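Local coordinates for non-toxic crystal protein (Bacillus thuringiensis, PDB 2D42), which is of unknown function, being a non-toxic protein of parasporal inclusions that closely resembles beta-pore-forming toxins of the aerolysin and epsilon-toxin type, at residues R7-Y12 / G177-Y182; I48-V53 / F108-G113; N69-V74 / I144-F149. One frame throughout, in Å; residues are numbered along the deposited sequence.

Contact 1: R7-Y12 / G177-Y182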
ATOM      1  N   ARG A   7      17.348  10.258  15.321  1.00 31.60           N
ATOM      2  CA  ARG A   7      17.272  10.190  16.774  1.00 31.81           C
ATOM      3  C   ARG A   7      18.207   9.080  17.266  1.00 30.91           C
ATOM      4  O   ARG A   7      18.922   9.250  18.261  1.00 30.34           O
ATOM      5  CB  ARG A   7      15.827   9.909  17.205  1.00 34.49           C
ATOM      6  CG  ARG A   7      15.652   9.558  18.674  1.00 39.02           C
ATOM      7  CD  ARG A   7      16.148  10.664  19.591  1.00 42.95           C
ATOM      8  NE  ARG A   7      16.105  10.244  20.988  1.00 45.93           N
ATOM      9  CZ  ARG A   7      16.834  10.789  21.959  1.00 48.37           C
ATOM     10  NH1 ARG A   7      17.669  11.786  21.688  1.00 48.77           N
ATOM     11  NH2 ARG A   7      16.736  10.329  23.201  1.00 47.09           N
ATOM     12  N   GLU A   8      18.203   7.946  16.563  1.00 29.18           N
ATOM     13  CA  GLU A   8      19.068   6.824  16.915  1.00 28.65           C
ATOM     14  C   GLU A   8      20.535   7.259  16.794  1.00 28.28           C
ATOM     15  O   GLU A   8      21.371   6.876  17.610  1.00 27.73           O
ATOM     16  CB  GLU A   8      18.824   5.628  15.983  1.00 29.09           C
ATOM     17  CG  GLU A   8      17.437   4.998  16.069  1.00 31.61           C
ATOM     18  CD  GLU A   8      17.134   4.395  17.438  1.00 30.65           C
ATOM     19  OE1 GLU A   8      17.995   3.669  17.985  1.00 30.66           O
ATOM     20  OE2 GLU A   8      16.025   4.640  17.957  1.00 31.99           O
ATOM     21  N   LEU A   9      20.833   8.052  15.766  1.00 26.39           N
ATOM     22  CA  LEU A   9      22.194   8.549  15.528  1.00 27.09           C
ATOM     23  C   LEU A   9      22.607   9.420  16.721  1.00 26.73           C
ATOM     24  O   LEU A   9      23.710   9.298  17.247  1.00 27.04           O
ATOM     25  CB  LEU A   9      22.240   9.375  14.228  1.00 25.07           C
ATOM     26  CG  LEU A   9      23.572  10.055  13.876  1.00 24.86           C
ATOM     27  CD1 LEU A   9      24.649   8.993  13.657  1.00 23.78           C
ATOM     28  CD2 LEU A   9      23.403  10.927  12.635  1.00 22.96           C
ATOM     29  N   GLU A  10      21.699  10.288  17.145  1.00 29.46           N
ATOM     30  CA  GLU A  10      21.949  11.166  18.282  1.00 32.69           C
ATOM     31  C   GLU A  10      22.200  10.325  19.544  1.00 32.15           C
ATOM     32  O   GLU A  10      23.140  10.588  20.298  1.00 33.66           O
ATOM     33  CB  GLU A  10      20.751  12.100  18.483  1.00 33.65           C
ATOM     34  CG  GLU A  10      20.960  13.209  19.502  1.00 37.80           C
ATOM     35  CD  GLU A  10      19.736  14.101  19.628  1.00 41.89           C
ATOM     36  OE1 GLU A  10      18.676  13.598  20.065  1.00 43.34           O
ATOM     37  OE2 GLU A  10      19.829  15.299  19.285  1.00 40.94           O
ATOM     38  N   ILE A  11      21.368   9.311  19.763  1.00 31.08           N
ATOM     39  CA  ILE A  11      21.519   8.438  20.930  1.00 31.07           C
ATOM     40  C   ILE A  11      22.877   7.749  20.898  1.00 31.06           C
ATOM     41  O   ILE A  11      23.574   7.670  21.910  1.00 30.29           O
ATOM     42  CB  ILE A  11      20.414   7.360  20.972  1.00 31.92           C
ATOM     43  CG1 ILE A  11      19.057   8.023  21.224  1.00 32.23           C
ATOM     44  CG2 ILE A  11      20.730   6.329  22.042  1.00 31.49           C
ATOM     45  CD1 ILE A  11      17.871   7.067  21.152  1.00 34.21           C
ATOM     46  N   TYR A  12      23.245   7.239  19.731  1.00 28.72           N
ATOM     47  CA  TYR A  12      24.526   6.574  19.579  1.00 28.76           C
ATOM     48  C   TYR A  12      25.675   7.536  19.898  1.00 30.17           C
ATOM     49  O   TYR A  12      26.615   7.176  20.597  1.00 28.79           O
ATOM     50  CB  TYR A  12      24.693   6.062  18.154  1.00 27.62           C
ATOM     51  CG  TYR A  12      26.075   5.530  17.880  1.00 30.71           C
ATOM     52  CD1 TYR A  12      26.411   4.214  18.189  1.00 31.39           C
ATOM     53  CD2 TYR A  12      27.060   6.351  17.324  1.00 31.73           C
ATOM     54  CE1 TYR A  12      27.695   3.725  17.948  1.00 34.07           C
ATOM     55  CE2 TYR A  12      28.348   5.874  17.081  1.00 32.42           C
ATOM     56  CZ  TYR A  12      28.658   4.560  17.392  1.00 35.17           C
ATOM     57  OH  TYR A  12      29.918   4.070  17.122  1.00 36.50           O
ATOM     58  N   GLY A 177      26.164   8.506   8.834  1.00 28.88           N
ATOM     59  CA  GLY A 177      25.783   9.638   9.650  1.00 28.57           C
ATOM     60  C   GLY A 177      27.079  10.350   9.992  1.00 30.05           C
ATOM     61  O   GLY A 177      28.161   9.789   9.820  1.00 29.61           O
ATOM     62  N   ILE A 178      26.986  11.589  10.451  1.00 31.09           N
ATOM     63  CA  ILE A 178      28.173  12.342  10.828  1.00 32.21           C
ATOM     64  C   ILE A 178      27.961  12.802  12.257  1.00 31.38           C
ATOM     65  O   ILE A 178      26.909  13.347  12.584  1.00 30.17           O
ATOM     66  CB  ILE A 178      28.375  13.600   9.948  1.00 31.82           C
ATOM     67  CG1 ILE A 178      28.610  13.200   8.489  1.00 32.71           C
ATOM     68  CG2 ILE A 178      29.542  14.413  10.486  1.00 32.88           C
ATOM     69  CD1 ILE A 178      29.824  12.320   8.268  1.00 33.57           C
ATOM     70  N   ILE A 179      28.952  12.567  13.106  1.00 31.38           N
ATOM     71  CA  ILE A 179      28.861  12.979  14.495  1.00 32.76           C
ATOM     72  C   ILE A 179      30.048  13.861  14.871  1.00 34.27           C
ATOM     73  O   ILE A 179      31.203  13.516  14.610  1.00 34.24           O
ATOM     74  CB  ILE A 179      28.834  11.767  15.438  1.00 32.22           C
ATOM     75  CG1 ILE A 179      27.656  10.853  15.079  1.00 31.96           C
ATOM     76  CG2 ILE A 179      28.715  12.245  16.876  1.00 34.39           C
ATOM     77  CD1 ILE A 179      27.610   9.556  15.880  1.00 27.10           C
ATOM     78  N   ARG A 180      29.748  15.001  15.484  1.00 35.21           N
ATOM     79  CA  ARG A 180      30.773  15.943  15.904  1.00 36.38           C
ATOM     80  C   ARG A 180      30.970  15.919  17.413  1.00 35.38           C
ATOM     81  O   ARG A 180      30.021  16.087  18.174  1.00 34.54           O
ATOM     82  CB  ARG A 180      30.391  17.355  15.468  1.00 37.92           C
ATOM     83  CG  ARG A 180      30.304  17.512  13.976  1.00 41.76           C
ATOM     84  CD  ARG A 180      30.037  18.950  13.577  1.00 44.33           C
ATOM     85  NE  ARG A 180      30.562  19.189  12.243  1.00 49.45           N
ATOM     86  CZ  ARG A 180      31.856  19.168  11.946  1.00 51.63           C
ATOM     87  NH1 ARG A 180      32.751  18.930  12.894  1.00 54.52           N
ATOM     88  NH2 ARG A 180      32.254  19.358  10.697  1.00 53.93           N
ATOM     89  N   TYR A 181      32.210  15.711  17.833  1.00 34.88           N
ATOM     90  CA  TYR A 181      32.566  15.674  19.250  1.00 35.33           C
ATOM     91  C   TYR A 181      33.727  16.628  19.476  1.00 36.67           C
ATOM     92  O   TYR A 181      34.425  17.013  18.535  1.00 36.07           O
ATOM     93  CB  TYR A 181      33.088  14.301  19.654  1.00 33.77           C
ATOM     94  CG  TYR A 181      32.234  13.119  19.310  1.00 34.94           C
ATOM     95  CD1 TYR A 181      31.158  12.752  20.118  1.00 35.67           C
ATOM     96  CD2 TYR A 181      32.560  12.301  18.228  1.00 35.41           C
ATOM     97  CE1 TYR A 181      30.436  11.589  19.864  1.00 35.66           C
ATOM     98  CE2 TYR A 181      31.843  11.136  17.962  1.00 35.30           C
ATOM     99  CZ  TYR A 181      30.784  10.787  18.789  1.00 36.23           C
ATOM    100  OH  TYR A 181      30.086   9.626  18.547  1.00 36.65           O
ATOM    101  N   TYR A 182      33.955  16.998  20.729  1.00 37.24           N
ATOM    102  CA  TYR A 182      35.095  17.841  21.025  1.00 37.99           C
ATOM    103  C   TYR A 182      35.607  17.638  22.433  1.00 38.13           C
ATOM    104  O   TYR A 182      34.871  17.210  23.336  1.00 36.62           O
ATOM    105  CB  TYR A 182      34.787  19.321  20.797  1.00 39.55           C
ATOM    106  CG  TYR A 182      33.696  19.892  21.658  1.00 42.36           C
ATOM    107  CD1 TYR A 182      32.364  19.819  21.261  1.00 44.51           C
ATOM    108  CD2 TYR A 182      33.994  20.537  22.859  1.00 44.65           C
ATOM    109  CE1 TYR A 182      31.355  20.379  22.031  1.00 45.75           C
ATOM    110  CE2 TYR A 182      32.986  21.104  23.643  1.00 46.16           C
ATOM    111  CZ  TYR A 182      31.669  21.020  23.218  1.00 46.25           C
ATOM    112  OH  TYR A 182      30.663  21.582  23.967  1.00 47.27           O
TER

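Contact 2: I48-V53 / F108-G113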
ATOM      1  N   ILE A  48      -5.991 -14.525   2.015  1.00 25.85           N
ATOM      2  CA  ILE A  48      -7.294 -15.144   1.828  1.00 26.16           C
ATOM      3  C   ILE A  48      -8.357 -14.256   2.471  1.00 26.63           C
ATOM      4  O   ILE A  48      -8.466 -14.198   3.690  1.00 26.95           O
ATOM      5  CB  ILE A  48      -7.335 -16.547   2.475  1.00 25.92           C
ATOM      6  CG1 ILE A  48      -6.164 -17.398   1.960  1.00 23.85           C
ATOM      7  CG2 ILE A  48      -8.671 -17.218   2.188  1.00 25.75           C
ATOM      8  CD1 ILE A  48      -5.995 -17.383   0.446  1.00 26.85           C
ATOM      9  N   VAL A  49      -9.122 -13.546   1.650  1.00 27.27           N
ATOM     10  CA  VAL A  49     -10.170 -12.663   2.162  1.00 28.00           C
ATOM     11  C   VAL A  49     -11.467 -13.447   2.382  1.00 28.77           C
ATOM     12  O   VAL A  49     -11.943 -14.136   1.478  1.00 27.75           O
ATOM     13  CB  VAL A  49     -10.462 -11.512   1.173  1.00 28.55           C
ATOM     14  CG1 VAL A  49     -11.568 -10.619   1.730  1.00 23.76           C
ATOM     15  CG2 VAL A  49      -9.194 -10.709   0.918  1.00 25.35           C
ATOM     16  N   THR A  50     -12.044 -13.336   3.574  1.00 28.56           N
ATOM     17  CA  THR A  50     -13.280 -14.053   3.866  1.00 28.99           C
ATOM     18  C   THR A  50     -14.509 -13.155   3.880  1.00 28.65           C
ATOM     19  O   THR A  50     -15.628 -13.640   4.039  1.00 30.16           O
ATOM     20  CB  THR A  50     -13.190 -14.801   5.220  1.00 27.94           C
ATOM     21  OG1 THR A  50     -12.899 -13.869   6.272  1.00 28.66           O
ATOM     22  CG2 THR A  50     -12.104 -15.861   5.169  1.00 29.66           C
ATOM     23  N   ASP A  51     -14.301 -11.852   3.695  1.00 28.63           N
ATOM     24  CA  ASP A  51     -15.395 -10.879   3.696  1.00 28.13           C
ATOM     25  C   ASP A  51     -16.410 -11.156   2.594  1.00 27.36           C
ATOM     26  O   ASP A  51     -16.064 -11.673   1.535  1.00 26.20           O
ATOM     27  CB  ASP A  51     -14.875  -9.445   3.490  1.00 28.22           C
ATOM     28  CG  ASP A  51     -13.897  -9.006   4.556  1.00 29.93           C
ATOM     29  OD1 ASP A  51     -13.965  -7.824   4.955  1.00 32.76           O
ATOM     30  OD2 ASP A  51     -13.052  -9.821   4.982  1.00 30.80           O
ATOM     31  N   PRO A  52     -17.682 -10.802   2.831  1.00 28.95           N
ATOM     32  CA  PRO A  52     -18.741 -11.011   1.842  1.00 29.19           C
ATOM     33  C   PRO A  52     -18.581  -9.988   0.723  1.00 29.03           C
ATOM     34  O   PRO A  52     -17.944  -8.958   0.910  1.00 28.93           O
ATOM     35  CB  PRO A  52     -20.014 -10.772   2.651  1.00 30.44           C
ATOM     36  CG  PRO A  52     -19.592  -9.702   3.600  1.00 32.00           C
ATOM     37  CD  PRO A  52     -18.229 -10.204   4.063  1.00 30.35           C
ATOM     38  N   VAL A  53     -19.150 -10.270  -0.439  1.00 30.32           N
ATOM     39  CA  VAL A  53     -19.064  -9.343  -1.555  1.00 29.62           C
ATOM     40  C   VAL A  53     -20.416  -8.670  -1.690  1.00 29.81           C
ATOM     41  O   VAL A  53     -21.411  -9.176  -1.166  1.00 28.03           O
ATOM     42  CB  VAL A  53     -18.744 -10.071  -2.880  1.00 31.40           C
ATOM     43  CG1 VAL A  53     -17.442 -10.846  -2.742  1.00 31.82           C
ATOM     44  CG2 VAL A  53     -19.889 -11.000  -3.259  1.00 32.08           C
ATOM     45  N   PHE A 108      -7.278 -13.391  -2.559  1.00 24.53           N
ATOM     46  CA  PHE A 108      -8.232 -14.401  -2.995  1.00 24.31           C
ATOM     47  C   PHE A 108      -9.509 -14.181  -2.194  1.00 23.32           C
ATOM     48  O   PHE A 108      -9.495 -14.192  -0.968  1.00 20.64           O
ATOM     49  CB  PHE A 108      -7.708 -15.812  -2.745  1.00 23.47           C
ATOM     50  CG  PHE A 108      -8.635 -16.894  -3.236  1.00 28.69           C
ATOM     51  CD1 PHE A 108      -8.903 -17.030  -4.594  1.00 28.34           C
ATOM     52  CD2 PHE A 108      -9.256 -17.763  -2.336  1.00 28.98           C
ATOM     53  CE1 PHE A 108      -9.777 -18.017  -5.057  1.00 30.36           C
ATOM     54  CE2 PHE A 108     -10.132 -18.756  -2.784  1.00 31.13           C
ATOM     55  CZ  PHE A 108     -10.394 -18.883  -4.149  1.00 29.26           C
ATOM     56  N   PHE A 109     -10.611 -13.987  -2.897  1.00 23.28           N
ATOM     57  CA  PHE A 109     -11.870 -13.735  -2.230  1.00 25.85           C
ATOM     58  C   PHE A 109     -12.637 -15.045  -2.129  1.00 25.69           C
ATOM     59  O   PHE A 109     -13.425 -15.421  -2.998  1.00 25.81           O
ATOM     60  CB  PHE A 109     -12.599 -12.630  -2.999  1.00 23.93           C
ATOM     61  CG  PHE A 109     -11.890 -11.297  -2.922  1.00 25.29           C
ATOM     62  CD1 PHE A 109     -12.281 -10.334  -1.993  1.00 22.66           C
ATOM     63  CD2 PHE A 109     -10.769 -11.039  -3.722  1.00 26.59           C
ATOM     64  CE1 PHE A 109     -11.577  -9.139  -1.852  1.00 23.82           C
ATOM     65  CE2 PHE A 109     -10.049  -9.843  -3.588  1.00 22.44           C
ATOM     66  CZ  PHE A 109     -10.453  -8.892  -2.652  1.00 23.59           C
ATOM     67  N   GLU A 110     -12.351 -15.736  -1.036  1.00 25.38           N
ATOM     68  CA  GLU A 110     -12.912 -17.041  -0.732  1.00 28.28           C
ATOM     69  C   GLU A 110     -14.416 -17.210  -0.913  1.00 28.57           C
ATOM     70  O   GLU A 110     -14.860 -18.271  -1.352  1.00 27.90           O
ATOM     71  CB  GLU A 110     -12.514 -17.419   0.687  1.00 30.90           C
ATOM     72  CG  GLU A 110     -12.857 -18.827   1.107  1.00 34.52           C
ATOM     73  CD  GLU A 110     -12.167 -19.185   2.406  1.00 35.22           C
ATOM     74  OE1 GLU A 110     -11.094 -19.826   2.355  1.00 36.74           O
ATOM     75  OE2 GLU A 110     -12.686 -18.804   3.475  1.00 35.82           O
ATOM     76  N   GLN A 111     -15.196 -16.184  -0.589  1.00 29.51           N
ATOM     77  CA  GLN A 111     -16.646 -16.286  -0.722  1.00 31.08           C
ATOM     78  C   GLN A 111     -17.151 -16.393  -2.151  1.00 31.76           C
ATOM     79  O   GLN A 111     -18.284 -16.812  -2.373  1.00 30.56           O
ATOM     80  CB  GLN A 111     -17.343 -15.119  -0.016  1.00 32.97           C
ATOM     81  CG  GLN A 111     -17.463 -15.326   1.486  1.00 35.52           C
ATOM     82  CD  GLN A 111     -18.614 -14.552   2.094  1.00 37.73           C
ATOM     83  OE1 GLN A 111     -19.747 -14.616   1.609  1.00 37.63           O
ATOM     84  NE2 GLN A 111     -18.335 -13.821   3.168  1.00 36.85           N
ATOM     85  N   VAL A 112     -16.330 -16.009  -3.124  1.00 28.80           N
ATOM     86  CA  VAL A 112     -16.751 -16.115  -4.510  1.00 27.62           C
ATOM     87  C   VAL A 112     -15.752 -16.926  -5.329  1.00 27.66           C
ATOM     88  O   VAL A 112     -15.944 -17.138  -6.523  1.00 27.40           O
ATOM     89  CB  VAL A 112     -16.955 -14.722  -5.153  1.00 29.42           C
ATOM     90  CG1 VAL A 112     -18.163 -14.031  -4.505  1.00 27.89           C
ATOM     91  CG2 VAL A 112     -15.692 -13.869  -4.988  1.00 27.35           C
ATOM     92  N   GLY A 113     -14.690 -17.384  -4.673  1.00 25.56           N
ATOM     93  CA  GLY A 113     -13.683 -18.181  -5.349  1.00 25.70           C
ATOM     94  C   GLY A 113     -12.975 -17.451  -6.477  1.00 26.11           C
ATOM     95  O   GLY A 113     -12.671 -18.042  -7.507  1.00 26.15           O
TER
HETATM   96  O   HOH W   1     -14.519 -13.405   0.262  1.00 25.55           O
HETATM   97  O   HOH W   2     -20.667 -12.781  -0.455  1.00 39.33           O

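Contact 3: N69-V74 / I144-F149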
ATOM      1  N   ASN A  69     -42.096 -10.046 -35.372  1.00 43.87           N
ATOM      2  CA  ASN A  69     -40.927 -10.828 -35.723  1.00 43.95           C
ATOM      3  C   ASN A  69     -39.825 -10.745 -34.681  1.00 43.75           C
ATOM      4  O   ASN A  69     -39.620  -9.703 -34.063  1.00 43.38           O
ATOM      5  CB  ASN A  69     -40.392 -10.379 -37.083  1.00 45.05           C
ATOM      6  CG  ASN A  69     -41.374 -10.655 -38.207  1.00 46.26           C
ATOM      7  OD1 ASN A  69     -41.710 -11.806 -38.484  1.00 45.95           O
ATOM      8  ND2 ASN A  69     -41.843  -9.599 -38.854  1.00 45.94           N
ATOM      9  N   SER A  70     -39.128 -11.860 -34.496  1.00 42.92           N
ATOM     10  CA  SER A  70     -38.026 -11.959 -33.550  1.00 42.65           C
ATOM     11  C   SER A  70     -36.867 -11.099 -34.047  1.00 41.63           C
ATOM     12  O   SER A  70     -36.689 -10.929 -35.251  1.00 42.11           O
ATOM     13  CB  SER A  70     -37.585 -13.422 -33.432  1.00 42.24           C
ATOM     14  OG  SER A  70     -36.312 -13.539 -32.827  1.00 44.87           O
ATOM     15  N   LEU A  71     -36.086 -10.546 -33.125  1.00 39.77           N
ATOM     16  CA  LEU A  71     -34.950  -9.717 -33.511  1.00 38.11           C
ATOM     17  C   LEU A  71     -33.783  -9.924 -32.560  1.00 37.02           C
ATOM     18  O   LEU A  71     -33.980 -10.290 -31.400  1.00 38.52           O
ATOM     19  CB  LEU A  71     -35.356  -8.237 -33.535  1.00 37.50           C
ATOM     20  CG  LEU A  71     -35.785  -7.548 -32.235  1.00 36.19           C
ATOM     21  CD1 LEU A  71     -34.565  -7.271 -31.355  1.00 34.16           C
ATOM     22  CD2 LEU A  71     -36.480  -6.244 -32.571  1.00 36.19           C
ATOM     23  N   GLU A  72     -32.571  -9.704 -33.057  1.00 36.17           N
ATOM     24  CA  GLU A  72     -31.378  -9.853 -32.239  1.00 34.47           C
ATOM     25  C   GLU A  72     -31.083  -8.527 -31.554  1.00 34.38           C
ATOM     26  O   GLU A  72     -31.141  -7.463 -32.175  1.00 33.26           O
ATOM     27  CB  GLU A  72     -30.175 -10.261 -33.094  1.00 35.97           C
ATOM     28  CG  GLU A  72     -30.312 -11.612 -33.777  1.00 39.06           C
ATOM     29  CD  GLU A  72     -30.561 -12.745 -32.791  1.00 41.54           C
ATOM     30  OE1 GLU A  72     -29.676 -13.007 -31.946  1.00 40.11           O
ATOM     31  OE2 GLU A  72     -31.643 -13.369 -32.864  1.00 42.86           O
ATOM     32  N   GLY A  73     -30.776  -8.593 -30.268  1.00 32.17           N
ATOM     33  CA  GLY A  73     -30.464  -7.391 -29.525  1.00 29.67           C
ATOM     34  C   GLY A  73     -29.082  -7.550 -28.928  1.00 27.97           C
ATOM     35  O   GLY A  73     -28.620  -8.664 -28.711  1.00 28.33           O
ATOM     36  N   VAL A  74     -28.406  -6.440 -28.680  1.00 26.20           N
ATOM     37  CA  VAL A  74     -27.080  -6.491 -28.090  1.00 26.27           C
ATOM     38  C   VAL A  74     -26.945  -5.356 -27.087  1.00 26.25           C
ATOM     39  O   VAL A  74     -27.192  -4.192 -27.416  1.00 23.55           O
ATOM     40  CB  VAL A  74     -25.961  -6.345 -29.162  1.00 27.29           C
ATOM     41  CG1 VAL A  74     -24.605  -6.224 -28.484  1.00 27.54           C
ATOM     42  CG2 VAL A  74     -25.946  -7.571 -30.082  1.00 29.59           C
ATOM     43  N   ILE A 144     -28.774 -11.095 -27.378  1.00 31.74           N
ATOM     44  CA  ILE A 144     -30.002 -11.738 -26.947  1.00 32.50           C
ATOM     45  C   ILE A 144     -31.012 -11.785 -28.078  1.00 32.49           C
ATOM     46  O   ILE A 144     -31.022 -10.918 -28.945  1.00 31.56           O
ATOM     47  CB  ILE A 144     -30.632 -10.944 -25.771  1.00 34.50           C
ATOM     48  CG1 ILE A 144     -31.837 -11.691 -25.216  1.00 36.60           C
ATOM     49  CG2 ILE A 144     -31.051  -9.553 -26.242  1.00 34.31           C
ATOM     50  CD1 ILE A 144     -31.469 -12.995 -24.562  1.00 38.72           C
ATOM     51  N   ARG A 145     -31.860 -12.803 -28.072  1.00 33.03           N
ATOM     52  CA  ARG A 145     -32.887 -12.907 -29.088  1.00 33.27           C
ATOM     53  C   ARG A 145     -34.174 -12.480 -28.422  1.00 31.10           C
ATOM     54  O   ARG A 145     -34.641 -13.121 -27.482  1.00 31.25           O
ATOM     55  CB  ARG A 145     -33.014 -14.341 -29.607  1.00 38.36           C
ATOM     56  CG  ARG A 145     -34.139 -14.506 -30.619  1.00 43.86           C
ATOM     57  CD  ARG A 145     -34.101 -15.871 -31.294  1.00 49.67           C
ATOM     58  NE  ARG A 145     -32.883 -16.045 -32.083  1.00 54.27           N
ATOM     59  CZ  ARG A 145     -32.628 -17.104 -32.844  1.00 57.31           C
ATOM     60  NH1 ARG A 145     -33.507 -18.098 -32.924  1.00 57.97           N
ATOM     61  NH2 ARG A 145     -31.494 -17.169 -33.531  1.00 58.35           N
ATOM     62  N   VAL A 146     -34.742 -11.381 -28.895  1.00 29.00           N
ATOM     63  CA  VAL A 146     -35.972 -10.886 -28.309  1.00 28.26           C
ATOM     64  C   VAL A 146     -37.168 -11.331 -29.123  1.00 30.40           C
ATOM     65  O   VAL A 146     -37.379 -10.869 -30.245  1.00 30.60           O
ATOM     66  CB  VAL A 146     -35.988  -9.356 -28.229  1.00 26.40           C
ATOM     67  CG1 VAL A 146     -37.199  -8.911 -27.435  1.00 23.85           C
ATOM     68  CG2 VAL A 146     -34.696  -8.854 -27.593  1.00 24.85           C
ATOM     69  N   PRO A 147     -37.973 -12.238 -28.557  1.00 32.17           N
ATOM     70  CA  PRO A 147     -39.168 -12.774 -29.209  1.00 34.54           C
ATOM     71  C   PRO A 147     -40.193 -11.690 -29.502  1.00 36.09           C
ATOM     72  O   PRO A 147     -40.220 -10.650 -28.844  1.00 35.95           O
ATOM     73  CB  PRO A 147     -39.694 -13.784 -28.192  1.00 34.23           C
ATOM     74  CG  PRO A 147     -38.444 -14.201 -27.448  1.00 34.00           C
ATOM     75  CD  PRO A 147     -37.756 -12.884 -27.254  1.00 30.27           C
ATOM     76  N   PRO A 148     -41.058 -11.925 -30.498  1.00 37.52           N
ATOM     77  CA  PRO A 148     -42.087 -10.948 -30.858  1.00 37.02           C
ATOM     78  C   PRO A 148     -42.883 -10.504 -29.633  1.00 36.73           C
ATOM     79  O   PRO A 148     -43.179 -11.306 -28.749  1.00 37.08           O
ATOM     80  CB  PRO A 148     -42.948 -11.719 -31.855  1.00 37.71           C
ATOM     81  CG  PRO A 148     -41.933 -12.576 -32.550  1.00 38.52           C
ATOM     82  CD  PRO A 148     -41.106 -13.094 -31.395  1.00 38.47           C
ATOM     83  N   PHE A 149     -43.212  -9.220 -29.580  1.00 35.85           N
ATOM     84  CA  PHE A 149     -43.989  -8.668 -28.480  1.00 36.82           C
ATOM     85  C   PHE A 149     -43.436  -8.983 -27.084  1.00 35.57           C
ATOM     86  O   PHE A 149     -44.189  -9.273 -26.149  1.00 33.38           O
ATOM     87  CB  PHE A 149     -45.433  -9.145 -28.606  1.00 39.23           C
ATOM     88  CG  PHE A 149     -46.093  -8.731 -29.899  1.00 44.90           C
ATOM     89  CD1 PHE A 149     -46.527  -7.419 -30.090  1.00 44.95           C
ATOM     90  CD2 PHE A 149     -46.271  -9.649 -30.932  1.00 45.75           C
ATOM     91  CE1 PHE A 149     -47.128  -7.031 -31.288  1.00 46.54           C
ATOM     92  CE2 PHE A 149     -46.873  -9.268 -32.136  1.00 46.92           C
ATOM     93  CZ  PHE A 149     -47.301  -7.959 -32.312  1.00 46.06           C
TER

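Contact 1: R7-Y12 / G177-Y182
Gly177 meets Leu9 where helix 5-19 packs against strand 150-185, a helix-on-sheet layer toward one end of this elongated molecule; the axes of the two segments come within 9.4 Å and their N-to-C directions differ by 36°. Glycine suits this strand position because it presents bare backbone to the helix: Leu9 CD2 rests 4.0 Å from Gly177 CA. Ile178 turns away, to Tyr28 of strand 23-29. Ile179 points at the helix and is the hub of the contact. Its CG1 lies beside the backbone N and anti to the carbonyl carbon (chi1 -58°), and the chain runs on extended, so that the slender tip reaches in between two helix side chains. There Ile179 CD1 lies 3.7 Å from Leu9 CD1, the two side chains sliding past each other in opposite directions. Tyr12 crosses the isoleucine at about a right angle and takes the same methyl at its ring edge. Leu9 and Tyr12 also touch Val197 of the adjoining strand 189-198. Tyr181 hydrogen-bonds to Gln195 through its OH, while one face of its ring is covered near the rim by the remaining branch of the isoleucine, Ile179 CG2.

Contact 2: I48-V53 / F108-G113
Val49 holds CG1 anti to its backbone N (chi1 179°) and CG2 beside it, while Phe109 carries its ring on the backbone-N side, and these torsions lay both valine methyls along the ring. The motif is a short parallel strand pairing of two successive beta bridges: strand 48-49 edges a three-stranded sheet whose other strands, 101-109 and 114-122, form a hairpin turning at 110-113. In chain order this hairpin falls between strands 71-94 and 129-146, which is consistent with the hairpin that aerolysin-type toxins are thought to refold into a pore. Val49 N gives a hydrogen bond of 2.7 Å to Phe108 O, and Glu110 N returns a weak one of 3.0 Å to Val49 O. On the Phe109 side of the sheet, Val49 CG2 sits over the ring face, 4.2 Å from the Phe109 centroid, in a CH-pi contact; a compact branched residue and a flat one suit this buried face, which Ile232 and Leu234 back. On the other side, Ile48 CD1 packs 3.9 Å from Phe108 CB. Farther on, Val53 CG2 meets Val112 CG1 at 3.7 Å, both residues also touching Leu234.

Beyond the strands the valine contact is joined by polar ones. Gln111, with CG beside its backbone N (chi1 -81°) and an extended chain, reaches the opposing loop, where a long amide can both give and accept. One water bridges Gln111 N to Val49 O and Asp51 O, and a second links Gln111 OE1 to Val53 N. Held at both ends, the amide has its rotation fixed: OE1 takes the water's hydrogen, and Gln111 NE2 donates almost straight, at 174°, to Thr50 O, 2.8 Å away.

Contact 3: N69-V74 / I144-F149
Leu71 and Val146 form a hydrogen-bonded pair in an antiparallel strand pair of the large mixed sheet, where strand 71-94 begins and strand 129-146 ends. Two bonds join them, Val146 N to Leu71 O at 2.8 Å and Leu71 N to Val146 O at 3.2 Å. Gly73 and Ile144 repeat the pattern, with Gly73 N 2.7 Å from Ile144 O and Ile144 N 2.8 Å from Gly73 O. Within the strands, apolar contact keeps to the face of Leu71 and Val146, where Leu71 CD1 lies 4.0 Å from Val146 CB. Ile144 shares this face; its CG2 lies against Gly73, whose lack of a side chain suits so close a neighbour, and the isoleucine also reaches Ile242. Past the strands, Pro148 CG rests 3.5 Å from Ser70 N. Charge occupies the other face, where Glu72 bends at chi2 (-57°) to bring its carboxylate to Arg145. Arg145 NE bonds the syn lone pair of Glu72 OE2 at 3.1 Å, with the oxygen off the guanidinium plane and the carboxylate plane turned 89° from it. Long charged chains suit this exposed face: the salt bridge probably adds a modest cross-strand attraction, while the backbone bonds set the register.

Overall arrangement
Contact 1 is buried, contact 3 partly so, and contact 2 lies at the surface. Contact 1 lies across the chain's centre from the others, about 80 Å from contact 3 between centres. Strands 129-146 and 150-185 carry contacts 3 and 1 into the same large sheet, whereas contact 2 belongs to a separate three-stranded one. Strand 219-244 touches side chains of contacts 2 and 3, and strand 150-185 also touches contact 2. Chemistry follows place. Helix meets sheet in contact 1 mainly through apolar side chains, with no hydrogen bond between the segments. Contact 3 relies on regular backbone bonds and a salt bridge; contact 2 mixes a brief parallel pairing with a side-chain amide and bridging waters.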